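Serine/threonine/tyrosine-interacting protein (Homo sapiens, PDB 2R0B) is a catalytically inactive phosphatase that acts as a nuclear anchor for ERK1 and ERK2 and, by binding the F-box of FBXW7, blocks its assembly into the SCF ligase. Local coordinates at residues Q7-G12 against F124-E129; L13-Y18 against S102-F107; I112-G117 against Q145-I150; M118-A123 against G139-L144. All coordinates share one frame; numbering follows the deposited sequence.

In the fold
From the N terminus, strand 7-10 and its antiparallel neighbour 13-16 form one edge of the mixed sheet. Interaction 1 closes the widest loop, bringing strand 7-10 against helix 120-130. Nested inside it, interaction 2 sets strand 13-16 on the first turn of helix 103-116, where the phosphate-binding loop ends. Interaction 3 joins the far end of that helix to helix 138-152, and interaction 4, nested within interaction 3, joins the start of helix 120-130 to the same helix 138-152. Interactions 3 and 4 each cross interaction 1 along the chain. Ile-112 links interactions 1 and 3 by packing on Ile-9, Leu-10 and Val-127; the centres of interactions 3 and 4 lie about 8 Å apart.

Interaction 1 of 4, residues Q7-G12 against F124-E129; sequences QEILPG and FAYVQE
Ile-9 meets helix 120-130 with both its backbone and its side chain. Its carbonyl O accepts a hydrogen bond from Tyr-126 OH at 2.7 Å; the hydroxyl approaches in the carbonyl plane, with a C=O...OH angle of 158°. The same O lies near the plane of the tyrosine ring, at its edge, 3.1 Å from Tyr-126 CE2. CG1 of the isoleucine stays beside the backbone N, which sends the other branch over to the helix: Ile-9 CG2 lies 3.9 Å from Tyr-126 CE2, in the plane of the ring, and also 3.9 Å from Val-127 CG2. Ile-9 and Leu-10 form a classic beta bulge opposite Leu-13, in the edge strand of the phosphatase-domain sheet, and the helix runs nearly antiparallel to this strand at 153°. Leu-10 adds a lighter contact, its CB 4.1 Å from Tyr-126 OH, while its branch packs on Ile-112 and Phe-116 of helix 103-116. Beyond Pro-11 the turn closes back on Glu-8, whose OE2 accepts from Gly-12 N at 2.8 Å with an almost straight N-H...O angle of 173°. On the helix side, Arg-130 makes a cation-pi contact with the Tyr-126 ring, and Val-127 also packs on Leu-15 and Ile-112.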
loop_
_atom_site.group_PDB
_atom_site.type_symbol
_atom_site.label_atom_id
_atom_site.label_comp_id
_atom_site.label_asym_id
_atom_site.label_seq_id
_atom_site.Cartn_x
_atom_site.Cartn_y
_atom_site.Cartn_z
ATOM N N GLN A 7 -7.961 -3.174 6.272
ATOM C CA GLN A 7 -7.950 -2.488 7.555
ATOM C C GLN A 7 -7.538 -1.033 7.392
ATOM O O GLN A 7 -6.657 -0.741 6.595
ATOM C CB GLN A 7 -6.981 -3.171 8.511
ATOM C CG GLN A 7 -7.532 -4.496 9.042
ATOM C CD GLN A 7 -7.192 -5.636 8.121
ATOM O OE1 GLN A 7 -6.072 -5.712 7.642
ATOM N NE2 GLN A 7 -8.140 -6.536 7.884
ATOM N N GLU A 8 -8.165 -0.125 8.148
ATOM C CA GLU A 8 -7.641 1.234 8.278
ATOM C C GLU A 8 -6.384 1.239 9.123
ATOM O O GLU A 8 -6.393 0.845 10.295
ATOM C CB GLU A 8 -8.672 2.229 8.847
ATOM C CG GLU A 8 -8.329 3.694 8.496
ATOM C CD GLU A 8 -9.470 4.713 8.732
ATOM O OE1 GLU A 8 -10.605 4.322 9.092
ATOM O OE2 GLU A 8 -9.228 5.932 8.558
ATOM N N ILE A 9 -5.294 1.699 8.529
ATOM C CA ILE A 9 -3.999 1.657 9.187
ATOM C C ILE A 9 -3.728 2.977 9.896
ATOM O O ILE A 9 -3.211 3.025 11.030
ATOM C CB ILE A 9 -2.887 1.386 8.169
ATOM C CG1 ILE A 9 -3.104 0.027 7.454
ATOM C CG2 ILE A 9 -1.518 1.446 8.842
ATOM C CD1 ILE A 9 -3.251 -1.178 8.397
ATOM N N LEU A 10 -4.035 4.060 9.199
ATOM C CA LEU A 10 -3.975 5.372 9.803
ATOM C C LEU A 10 -5.089 6.186 9.169
ATOM O O LEU A 10 -5.696 5.751 8.206
ATOM C CB LEU A 10 -2.594 6.025 9.654
ATOM C CG LEU A 10 -1.955 6.335 8.302
ATOM C CD1 LEU A 10 -2.237 7.756 7.841
ATOM C CD2 LEU A 10 -0.455 6.094 8.350
ATOM N N PRO A 11 -5.405 7.349 9.738
ATOM C CA PRO A 11 -6.578 8.033 9.191
ATOM C C PRO A 11 -6.562 8.197 7.666
ATOM O O PRO A 11 -5.695 8.881 7.109
ATOM C CB PRO A 11 -6.560 9.367 9.911
ATOM C CG PRO A 11 -5.888 9.087 11.196
ATOM C CD PRO A 11 -4.812 8.075 10.884
ATOM N N GLY A 12 -7.526 7.563 6.994
ATOM C CA GLY A 12 -7.633 7.704 5.548
ATOM C C GLY A 12 -6.746 6.794 4.702
ATOM O O GLY A 12 -6.773 6.891 3.470
ATOM N N PHE A 124 6.784 -0.986 11.454
ATOM C CA PHE A 124 6.354 -2.357 11.209
ATOM C C PHE A 124 5.435 -2.820 12.357
ATOM O O PHE A 124 4.351 -3.334 12.132
ATOM C CB PHE A 124 7.531 -3.312 11.009
ATOM C CG PHE A 124 7.123 -4.765 11.023
ATOM C CD1 PHE A 124 6.666 -5.379 9.856
ATOM C CD2 PHE A 124 7.136 -5.493 12.210
ATOM C CE1 PHE A 124 6.244 -6.709 9.859
ATOM C CE2 PHE A 124 6.738 -6.846 12.218
ATOM C CZ PHE A 124 6.284 -7.446 11.053
ATOM N N ALA A 125 5.850 -2.584 13.595
ATOM C CA ALA A 125 5.025 -2.974 14.750
ATOM C C ALA A 125 3.636 -2.309 14.762
ATOM O O ALA A 125 2.623 -2.932 15.106
ATOM C CB ALA A 125 5.792 -2.699 16.060
ATOM N N TYR A 126 3.597 -1.041 14.373
ATOM C CA TYR A 126 2.371 -0.260 14.356
ATOM C C TYR A 126 1.397 -0.889 13.358
ATOM O O TYR A 126 0.202 -1.067 13.634
ATOM C CB TYR A 126 2.691 1.206 13.993
ATOM C CG TYR A 126 1.453 2.002 13.798
ATOM C CD1 TYR A 126 0.917 2.743 14.846
ATOM C CD2 TYR A 126 0.767 1.984 12.572
ATOM C CE1 TYR A 126 -0.248 3.466 14.676
ATOM C CE2 TYR A 126 -0.410 2.699 12.393
ATOM C CZ TYR A 126 -0.909 3.436 13.435
ATOM O OH TYR A 126 -2.083 4.131 13.266
ATOM N N VAL A 127 1.911 -1.234 12.186
ATOM C CA VAL A 127 1.044 -1.792 11.149
ATOM C C VAL A 127 0.618 -3.214 11.496
ATOM O O VAL A 127 -0.532 -3.576 11.294
ATOM C CB VAL A 127 1.678 -1.705 9.736
ATOM C CG1 VAL A 127 0.783 -2.381 8.667
ATOM C CG2 VAL A 127 1.931 -0.290 9.383
ATOM N N GLN A 128 1.539 -4.004 12.047
ATOM C CA GLN A 128 1.254 -5.380 12.451
ATOM C C GLN A 128 0.112 -5.439 13.483
ATOM O O GLN A 128 -0.707 -6.373 13.489
ATOM C CB GLN A 128 2.533 -5.987 13.029
ATOM C CG GLN A 128 2.497 -7.474 13.293
ATOM C CD GLN A 128 3.803 -7.956 13.923
ATOM O OE1 GLN A 128 4.303 -7.367 14.898
ATOM N NE2 GLN A 128 4.359 -9.023 13.374
ATOM N N GLU A 129 0.030 -4.427 14.344
ATOM C CA GLU A 129 -1.028 -4.403 15.354
ATOM C C GLU A 129 -2.414 -4.276 14.696
ATOM O O GLU A 129 -3.415 -4.793 15.229
ATOM C CB GLU A 129 -0.781 -3.288 16.386
ATOM C CG GLU A 129 0.461 -3.538 17.252
ATOM C CD GLU A 129 0.197 -4.290 18.555
ATOM O OE1 GLU A 129 -0.741 -5.133 18.614
ATOM O OE2 GLU A 129 0.953 -4.032 19.528
#

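Interaction 2 of 4, residues L13-Y18 against S102-F107; sequences LFLGPY and SRSAAF. With SO4 (sulfate ion), chain B.
The phosphate-binding loop of the protein-tyrosine phosphatase fold runs into helix 103-116 here, and strand 13-16 of the central sheet packs against the first turn of that helix. Leu-15 carries the packing: its CD1 sits 3.6 Å from Ser-104 CB and equally close to the hydroxyl of the same serine, while its CD2 reaches the Ala-105 methyl more loosely. CG stands opposite the backbone N of Leu-15 (chi1 171°), which directs both methyls at the helix. The polar side of the turn holds a sulfate, probably from the crystallisation liquor, in the place where relatives of this family bind substrate phosphate. Backbone N-H groups of Ser-102, Arg-103 and Ser-104 point into it, joined by those of Asn-98, Ala-99 and Ile-101, so the loop wraps the anion and the helix N terminus faces it. Arg-103 bends at chi3 (-72°) to lay its guanidinium edge-on to the anion: NE donates to sulfate O2 at 2.8 Å and NH2 to sulfate O3. A salt bridge from Arg-103 NH1 to Glu-45 and a bond from that same nitrogen to Ile-64 O probably hold the group in this orientation. Ser-104 OG, flanked on one side by the Leu-15 methyl, donates to sulfate O4 at 2.7 Å, and Ser-104 N reaches the same oxygen at 3.1 Å.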
loop_
_atom_site.group_PDB
_atom_site.type_symbol
_atom_site.label_atom_id
_atom_site.label_comp_id
_atom_site.label_asym_id
_atom_site.label_seq_id
_atom_site.Cartn_x
_atom_site.Cartn_y
_atom_site.Cartn_z
ATOM N N LEU A 13 -5.989 5.905 5.326
ATOM C CA LEU A 13 -5.097 5.002 4.561
ATOM C C LEU A 13 -5.392 3.576 4.964
ATOM O O LEU A 13 -5.224 3.217 6.123
ATOM C CB LEU A 13 -3.623 5.337 4.806
ATOM C CG LEU A 13 -2.565 4.455 4.145
ATOM C CD1 LEU A 13 -2.638 4.588 2.632
ATOM C CD2 LEU A 13 -1.152 4.777 4.649
ATOM N N PHE A 14 -5.840 2.776 4.000
ATOM C CA PHE A 14 -6.270 1.414 4.225
ATOM C C PHE A 14 -5.327 0.455 3.509
ATOM O O PHE A 14 -4.742 0.806 2.475
ATOM C CB PHE A 14 -7.687 1.192 3.662
ATOM C CG PHE A 14 -8.760 2.021 4.324
ATOM C CD1 PHE A 14 -9.689 1.409 5.166
ATOM C CD2 PHE A 14 -8.870 3.388 4.082
ATOM C CE1 PHE A 14 -10.710 2.150 5.763
ATOM C CE2 PHE A 14 -9.901 4.147 4.688
ATOM C CZ PHE A 14 -10.802 3.517 5.542
ATOM N N LEU A 15 -5.208 -0.756 4.053
ATOM C CA LEU A 15 -4.314 -1.782 3.507
ATOM C C LEU A 15 -5.075 -3.084 3.406
ATOM O O LEU A 15 -5.722 -3.504 4.367
ATOM C CB LEU A 15 -3.097 -1.964 4.426
ATOM C CG LEU A 15 -2.129 -3.135 4.155
ATOM C CD1 LEU A 15 -1.427 -3.054 2.804
ATOM C CD2 LEU A 15 -1.104 -3.300 5.289
ATOM N N GLY A 16 -4.992 -3.751 2.254
ATOM C CA GLY A 16 -5.825 -4.940 2.048
ATOM C C GLY A 16 -5.229 -5.889 1.025
ATOM O O GLY A 16 -4.251 -5.551 0.382
ATOM N N PRO A 17 -5.829 -7.083 0.881
ATOM C CA PRO A 17 -5.524 -8.033 -0.175
ATOM C C PRO A 17 -6.271 -7.594 -1.449
ATOM O O PRO A 17 -7.070 -6.653 -1.422
ATOM C CB PRO A 17 -6.112 -9.345 0.363
ATOM C CG PRO A 17 -7.359 -8.871 1.118
ATOM C CD PRO A 17 -6.935 -7.555 1.747
ATOM N N TYR A 18 -6.076 -8.292 -2.555
ATOM C CA TYR A 18 -6.763 -7.882 -3.758
ATOM C C TYR A 18 -8.303 -7.960 -3.617
ATOM O O TYR A 18 -9.045 -7.210 -4.281
ATOM C CB TYR A 18 -6.254 -8.685 -4.962
ATOM C CG TYR A 18 -6.911 -10.043 -5.056
ATOM C CD1 TYR A 18 -6.337 -11.157 -4.452
ATOM C CD2 TYR A 18 -8.130 -10.194 -5.714
ATOM C CE1 TYR A 18 -6.947 -12.426 -4.522
ATOM C CE2 TYR A 18 -8.749 -11.445 -5.777
ATOM C CZ TYR A 18 -8.168 -12.538 -5.182
ATOM O OH TYR A 18 -8.807 -13.754 -5.261
ATOM N N SER A 102 3.232 -8.460 1.921
ATOM C CA SER A 102 4.626 -8.114 1.675
ATOM C C SER A 102 4.830 -6.847 0.859
ATOM O O SER A 102 5.332 -5.873 1.400
ATOM C CB SER A 102 5.372 -9.271 1.029
ATOM O OG SER A 102 6.726 -8.884 0.833
ATOM N N ARG A 103 4.488 -6.861 -0.426
ATOM C CA ARG A 103 4.594 -5.647 -1.267
ATOM C C ARG A 103 3.732 -4.467 -0.762
ATOM O O ARG A 103 4.216 -3.331 -0.521
ATOM C CB ARG A 103 4.200 -5.979 -2.718
ATOM C CG ARG A 103 5.113 -7.049 -3.404
ATOM C CD ARG A 103 4.548 -7.601 -4.708
ATOM N NE ARG A 103 3.400 -8.480 -4.458
ATOM C CZ ARG A 103 2.724 -9.130 -5.402
ATOM N NH1 ARG A 103 3.095 -9.060 -6.687
ATOM N NH2 ARG A 103 1.700 -9.901 -5.054
ATOM N N SER A 104 2.439 -4.727 -0.623
ATOM C CA SER A 104 1.504 -3.704 -0.194
ATOM C C SER A 104 1.869 -3.152 1.194
ATOM O O SER A 104 1.902 -1.913 1.390
ATOM C CB SER A 104 0.086 -4.253 -0.232
ATOM O OG SER A 104 0.027 -5.457 0.486
ATOM N N ALA A 105 2.209 -4.056 2.115
ATOM C CA ALA A 105 2.609 -3.638 3.455
ATOM C C ALA A 105 3.845 -2.760 3.391
ATOM O O ALA A 105 3.913 -1.749 4.087
ATOM C CB ALA A 105 2.872 -4.835 4.360
ATOM N N ALA A 106 4.829 -3.128 2.561
ATOM C CA ALA A 106 6.045 -2.313 2.483
ATOM C C ALA A 106 5.749 -0.869 2.038
ATOM O O ALA A 106 6.315 0.092 2.573
ATOM C CB ALA A 106 7.094 -2.961 1.568
ATOM N N PHE A 107 4.871 -0.703 1.048
ATOM C CA PHE A 107 4.500 0.627 0.591
ATOM C C PHE A 107 3.782 1.452 1.682
ATOM O O PHE A 107 4.006 2.663 1.788
ATOM C CB PHE A 107 3.695 0.550 -0.723
ATOM C CG PHE A 107 4.574 0.430 -1.931
ATOM C CD1 PHE A 107 5.195 1.563 -2.461
ATOM C CD2 PHE A 107 4.873 -0.828 -2.473
ATOM C CE1 PHE A 107 6.050 1.446 -3.560
ATOM C CE2 PHE A 107 5.736 -0.951 -3.554
ATOM C CZ PHE A 107 6.319 0.192 -4.104
HETATM S S SO4 B . 1.519 -8.799 -1.332
HETATM O O1 SO4 B . 1.436 -9.609 -0.117
HETATM O O2 SO4 B . 2.919 -8.815 -1.734
HETATM O O3 SO4 B . 0.754 -9.390 -2.427
HETATM O O4 SO4 B . 1.047 -7.434 -1.103
#

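Interaction 3 of 4, residues I112-G117 against Q145-I150; sequences IMETFG and QEYEAI. With SO4 (sulfate ion), chain C.
This is a helix-to-helix contact, part apolar and part hydrogen-bonded, between the C-terminal end of helix 103-116 and helix 138-152 in the helical layer of the dual-specificity phosphatase domain. Two neighbouring side chains on each helix form it, paired Met-113 with Glu-148 and Glu-114 with Tyr-147. Met-113 runs across to the neighbouring helix at about a right angle to Glu-148; a bend at chi3 (59°) places its CE methyl 3.8 Å from Glu-148 CB, so the thioether end lies against the aliphatic base of the glutamate. Met-113 also packs on Leu-144 and Tyr-151 of helix 138-152 and on Tyr-120 and Ala-123 of helix 120-130, filling the seam where three helices meet. One residue on, Glu-114 extends its chain across to Tyr-147, whose OH donates to Glu-114 OE1 at 2.8 Å. The hydroxyl comes from the syn side of the carboxylate, 23° out of its plane, and the carboxylate and ring planes stand 79° apart. The Tyr-147 ring is steadied by edge-to-face contacts with Phe-76 and Tyr-151. At the outer side of helix 138-152, Gln-145 NE2 gives a hydrogen bond of 3.0 Å to O2 of a sulfate that Arg-121 also binds. Beside the buried phenol, Glu-114 OE1 lies near the plane of the Tyr-147 ring, at its edge, 3.3 Å from Tyr-147 CE2.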
loop_
_atom_site.group_PDB
_atom_site.type_symbol
_atom_site.label_atom_id
_atom_site.label_comp_id
_atom_site.label_asym_id
_atom_site.label_seq_id
_atom_site.Cartn_x
_atom_site.Cartn_y
_atom_site.Cartn_z
ATOM N N ILE A 112 4.466 5.602 6.222
ATOM C CA ILE A 112 4.402 5.866 7.680
ATOM C C ILE A 112 5.742 6.323 8.238
ATOM O O ILE A 112 5.812 7.291 9.017
ATOM C CB ILE A 112 3.911 4.635 8.458
ATOM C CG1 ILE A 112 2.447 4.399 8.166
ATOM C CG2 ILE A 112 4.178 4.816 10.006
ATOM C CD1 ILE A 112 1.946 3.027 8.597
ATOM N N MET A 113 6.819 5.670 7.801
ATOM C CA MET A 113 8.165 6.058 8.228
ATOM C C MET A 113 8.490 7.523 7.923
ATOM O O MET A 113 8.914 8.289 8.814
ATOM C CB MET A 113 9.219 5.133 7.583
ATOM C CG MET A 113 9.197 3.697 8.132
ATOM S SD MET A 113 10.331 2.585 7.255
ATOM C CE MET A 113 11.910 3.438 7.532
ATOM N N GLU A 114 8.283 7.919 6.668
ATOM C CA GLU A 114 8.608 9.267 6.258
ATOM C C GLU A 114 7.699 10.329 6.867
ATOM O O GLU A 114 8.170 11.390 7.294
ATOM C CB GLU A 114 8.585 9.378 4.743
ATOM C CG GLU A 114 9.144 10.693 4.291
ATOM C CD GLU A 114 9.487 10.731 2.837
ATOM O OE1 GLU A 114 9.058 9.829 2.062
ATOM O OE2 GLU A 114 10.194 11.696 2.471
ATOM N N THR A 115 6.398 10.053 6.875
ATOM C CA THR A 115 5.395 11.046 7.278
ATOM C C THR A 115 5.367 11.240 8.792
ATOM O O THR A 115 5.272 12.383 9.289
ATOM C CB THR A 115 4.016 10.645 6.720
ATOM O OG1 THR A 115 4.117 10.513 5.295
ATOM C CG2 THR A 115 2.931 11.713 7.037
ATOM N N PHE A 116 5.483 10.137 9.523
ATOM C CA PHE A 116 5.337 10.165 10.986
ATOM C C PHE A 116 6.653 10.043 11.733
ATOM O O PHE A 116 6.669 9.989 12.967
ATOM C CB PHE A 116 4.349 9.085 11.443
ATOM C CG PHE A 116 2.937 9.346 11.009
ATOM C CD1 PHE A 116 2.037 9.964 11.873
ATOM C CD2 PHE A 116 2.507 9.030 9.723
ATOM C CE1 PHE A 116 0.736 10.224 11.477
ATOM C CE2 PHE A 116 1.206 9.325 9.306
ATOM C CZ PHE A 116 0.315 9.907 10.185
ATOM N N GLY A 117 7.756 10.049 10.979
ATOM C CA GLY A 117 9.093 10.088 11.564
ATOM C C GLY A 117 9.446 8.830 12.353
ATOM O O GLY A 117 10.174 8.908 13.326
ATOM N N GLN A 145 14.753 0.720 4.987
ATOM C CA GLN A 145 15.869 1.331 5.715
ATOM C C GLN A 145 16.748 2.226 4.831
ATOM O O GLN A 145 17.196 3.313 5.247
ATOM C CB GLN A 145 16.659 0.204 6.406
ATOM C CG GLN A 145 15.775 -0.582 7.399
ATOM C CD GLN A 145 16.418 -1.879 7.882
ATOM O OE1 GLN A 145 16.979 -2.644 7.095
ATOM N NE2 GLN A 145 16.334 -2.132 9.188
ATOM N N GLU A 146 16.958 1.782 3.598
ATOM C CA GLU A 146 17.785 2.485 2.635
ATOM C C GLU A 146 17.129 3.823 2.261
ATOM O O GLU A 146 17.817 4.814 2.091
ATOM C CB GLU A 146 17.988 1.588 1.402
ATOM C CG GLU A 146 18.795 2.177 0.234
ATOM C CD GLU A 146 18.657 1.359 -1.036
ATOM O OE1 GLU A 146 18.033 0.299 -1.016
ATOM O OE2 GLU A 146 19.163 1.798 -2.099
ATOM N N TYR A 147 15.802 3.832 2.154
ATOM C CA TYR A 147 15.050 5.003 1.751
ATOM C C TYR A 147 15.046 5.998 2.917
ATOM O O TYR A 147 15.133 7.203 2.703
ATOM C CB TYR A 147 13.623 4.592 1.334
ATOM C CG TYR A 147 12.739 5.746 0.893
ATOM C CD1 TYR A 147 13.093 6.550 -0.201
ATOM C CD2 TYR A 147 11.548 6.030 1.573
ATOM C CE1 TYR A 147 12.277 7.625 -0.594
ATOM C CE2 TYR A 147 10.731 7.099 1.192
ATOM C CZ TYR A 147 11.095 7.885 0.107
ATOM O OH TYR A 147 10.290 8.945 -0.284
ATOM N N GLU A 148 14.974 5.489 4.147
ATOM C CA GLU A 148 15.057 6.380 5.296
ATOM C C GLU A 148 16.403 7.112 5.305
ATOM O O GLU A 148 16.463 8.318 5.569
ATOM C CB GLU A 148 14.839 5.626 6.614
ATOM C CG GLU A 148 14.944 6.510 7.833
ATOM C CD GLU A 148 14.957 5.747 9.167
ATOM O OE1 GLU A 148 15.723 4.765 9.315
ATOM O OE2 GLU A 148 14.215 6.155 10.105
ATOM N N ALA A 149 17.478 6.391 4.987
ATOM C CA ALA A 149 18.792 7.023 4.932
ATOM C C ALA A 149 18.779 8.165 3.892
ATOM O O ALA A 149 19.366 9.239 4.105
ATOM C CB ALA A 149 19.859 5.977 4.636
ATOM N N ILE A 150 18.079 7.945 2.782
ATOM C CA ILE A 150 17.970 8.951 1.732
ATOM C C ILE A 150 17.271 10.201 2.231
ATOM O O ILE A 150 17.839 11.304 2.164
ATOM C CB ILE A 150 17.280 8.390 0.475
ATOM C CG1 ILE A 150 18.154 7.288 -0.111
ATOM C CG2 ILE A 150 17.031 9.519 -0.537
ATOM C CD1 ILE A 150 17.597 6.599 -1.380
HETATM S S SO4 C . 15.658 -0.061 12.367
HETATM O O1 SO4 C . 16.289 1.089 13.044
HETATM O O2 SO4 C . 15.779 0.266 10.950
HETATM O O3 SO4 C . 16.364 -1.276 12.736
HETATM O O4 SO4 C . 14.275 -0.101 12.816
#

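Interaction 4 of 4, residues M118-A123 against G139-L144; sequences MKYRDA and GFVHQL. With SO4 (sulfate ion), chain C.
The N-terminal turn of helix 120-130 packs here on helix 138-152, and beside the packing that same turn holds a sulfate, probably taken from the crystallisation liquor. Tyr-120 lays one side of its ring against helix 138-152, across Val-141 and Leu-144; a chi1 of 171° swings the ring away from its own N to reach them. Val-141 CG1 lies over one face of the ring, 3.8 Å from the centroid of Tyr-120 and 18° off the normal, a CH-pi contact displaced slightly toward the rim. The other methyl of the valine follows the phenol outward: Val-141 CG2 is 3.4 Å from Tyr-120 OH. On that same side of the ring, Leu-144 CD1 approaches Tyr-120 CE1 obliquely at 3.6 Å. Pro-136 and Gln-145 also touch this tyrosine. The anion is gripped at the exposed start of the helix. Arg-121 N donates to sulfate O4 at 2.9 Å, and the side chain, bent at chi3, curls back so that Arg-121 NH2 reaches sulfate O3 at 2.9 Å; NE adds a longer bond to O4. The sulfate thus lies between the two helices on the solvent side. Backbone N-H capture of an anion is characteristic of a helix N terminus, with Lys-119 at the N-cap position.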
loop_
_atom_site.group_PDB
_atom_site.type_symbol
_atom_site.label_atom_id
_atom_site.label_comp_id
_atom_site.label_asym_id
_atom_site.label_seq_id
_atom_site.Cartn_x
_atom_site.Cartn_y
_atom_site.Cartn_z
ATOM N N MET A 118 8.923 7.678 11.937
ATOM C CA MET A 118 9.143 6.419 12.652
ATOM C C MET A 118 10.224 5.611 11.956
ATOM O O MET A 118 10.335 5.639 10.743
ATOM C CB MET A 118 7.846 5.597 12.748
ATOM C CG MET A 118 6.667 6.390 13.363
ATOM S SD MET A 118 5.038 5.602 13.384
ATOM C CE MET A 118 5.405 4.070 13.691
ATOM N N LYS A 119 11.020 4.907 12.750
ATOM C CA LYS A 119 11.980 3.909 12.256
ATOM C C LYS A 119 11.254 2.663 11.756
ATOM O O LYS A 119 10.057 2.466 12.057
ATOM C CB LYS A 119 12.950 3.530 13.376
ATOM C CG LYS A 119 13.993 4.622 13.730
ATOM C CD LYS A 119 14.564 4.372 15.103
ATOM C CE LYS A 119 15.942 5.056 15.358
ATOM N NZ LYS A 119 16.159 6.406 14.746
ATOM N N TYR A 120 11.967 1.799 11.018
ATOM C CA TYR A 120 11.320 0.620 10.438
ATOM C C TYR A 120 10.657 -0.263 11.493
ATOM O O TYR A 120 9.486 -0.624 11.375
ATOM C CB TYR A 120 12.256 -0.222 9.523
ATOM C CG TYR A 120 11.562 -1.519 9.156
ATOM C CD1 TYR A 120 10.638 -1.569 8.128
ATOM C CD2 TYR A 120 11.796 -2.696 9.895
ATOM C CE1 TYR A 120 9.953 -2.743 7.844
ATOM C CE2 TYR A 120 11.134 -3.870 9.608
ATOM C CZ TYR A 120 10.204 -3.887 8.573
ATOM O OH TYR A 120 9.495 -5.038 8.275
ATOM N N ARG A 121 11.412 -0.629 12.525
ATOM C CA ARG A 121 10.880 -1.545 13.515
ATOM C C ARG A 121 9.585 -1.047 14.166
ATOM O O ARG A 121 8.678 -1.828 14.431
ATOM C CB ARG A 121 11.934 -1.858 14.571
ATOM C CG ARG A 121 12.280 -0.725 15.491
ATOM C CD ARG A 121 13.416 -1.127 16.402
ATOM N NE ARG A 121 14.625 -1.491 15.659
ATOM C CZ ARG A 121 15.798 -1.736 16.237
ATOM N NH1 ARG A 121 15.912 -1.652 17.560
ATOM N NH2 ARG A 121 16.855 -2.060 15.500
ATOM N N ASP A 122 9.510 0.257 14.410
ATOM C CA ASP A 122 8.338 0.846 15.063
ATOM C C ASP A 122 7.150 0.990 14.110
ATOM O O ASP A 122 5.992 0.793 14.503
ATOM C CB ASP A 122 8.733 2.184 15.673
ATOM C CG ASP A 122 9.812 2.015 16.725
ATOM O OD1 ASP A 122 9.613 1.175 17.627
ATOM O OD2 ASP A 122 10.867 2.685 16.625
ATOM N N ALA A 123 7.436 1.348 12.857
ATOM C CA ALA A 123 6.397 1.397 11.830
ATOM C C ALA A 123 5.884 -0.008 11.524
ATOM O O ALA A 123 4.678 -0.208 11.402
ATOM C CB ALA A 123 6.936 2.082 10.548
ATOM N N GLY A 139 14.361 -8.250 1.533
ATOM C CA GLY A 139 14.885 -7.305 0.553
ATOM C C GLY A 139 14.161 -5.983 0.710
ATOM O O GLY A 139 14.766 -4.904 0.667
ATOM N N PHE A 140 12.857 -6.089 0.931
ATOM C CA PHE A 140 11.978 -4.950 1.106
ATOM C C PHE A 140 12.310 -4.225 2.413
ATOM O O PHE A 140 12.259 -2.986 2.479
ATOM C CB PHE A 140 10.513 -5.406 1.132
ATOM C CG PHE A 140 9.981 -5.855 -0.205
ATOM C CD1 PHE A 140 10.737 -5.740 -1.372
ATOM C CD2 PHE A 140 8.685 -6.389 -0.292
ATOM C CE1 PHE A 140 10.193 -6.135 -2.614
ATOM C CE2 PHE A 140 8.153 -6.793 -1.526
ATOM C CZ PHE A 140 8.907 -6.676 -2.672
ATOM N N VAL A 141 12.654 -4.977 3.454
ATOM C CA VAL A 141 13.023 -4.351 4.727
ATOM C C VAL A 141 14.295 -3.516 4.568
ATOM O O VAL A 141 14.337 -2.343 4.959
ATOM C CB VAL A 141 13.186 -5.368 5.840
ATOM C CG1 VAL A 141 13.682 -4.667 7.130
ATOM C CG2 VAL A 141 11.873 -6.089 6.084
ATOM N N HIS A 142 15.320 -4.116 3.971
ATOM C CA HIS A 142 16.515 -3.360 3.628
ATOM C C HIS A 142 16.205 -2.101 2.813
ATOM O O HIS A 142 16.804 -1.049 3.066
ATOM C CB HIS A 142 17.525 -4.247 2.902
ATOM C CG HIS A 142 18.237 -5.198 3.806
ATOM N ND1 HIS A 142 19.567 -5.051 4.146
ATOM C CD2 HIS A 142 17.793 -6.282 4.482
ATOM C CE1 HIS A 142 19.921 -6.027 4.963
ATOM N NE2 HIS A 142 18.860 -6.785 5.190
ATOM N N GLN A 143 15.303 -2.209 1.829
ATOM C CA GLN A 143 15.012 -1.042 0.971
ATOM C C GLN A 143 14.267 0.056 1.727
ATOM O O GLN A 143 14.464 1.246 1.447
ATOM C CB GLN A 143 14.249 -1.434 -0.291
ATOM C CG GLN A 143 15.101 -2.190 -1.283
ATOM C CD GLN A 143 14.322 -2.654 -2.476
ATOM O OE1 GLN A 143 13.686 -1.854 -3.191
ATOM N NE2 GLN A 143 14.384 -3.956 -2.725
ATOM N N LEU A 144 13.442 -0.349 2.696
ATOM C CA LEU A 144 12.779 0.615 3.581
ATOM C C LEU A 144 13.800 1.429 4.389
ATOM O O LEU A 144 13.721 2.657 4.469
ATOM C CB LEU A 144 11.812 -0.129 4.496
ATOM C CG LEU A 144 10.569 -0.503 3.685
ATOM C CD1 LEU A 144 9.776 -1.605 4.391
ATOM C CD2 LEU A 144 9.690 0.747 3.423
HETATM S S SO4 C . 15.658 -0.061 12.367
HETATM O O1 SO4 C . 16.289 1.089 13.044
HETATM O O2 SO4 C . 15.779 0.266 10.950
HETATM O O3 SO4 C . 16.364 -1.276 12.736
HETATM O O4 SO4 C . 14.275 -0.101 12.816
#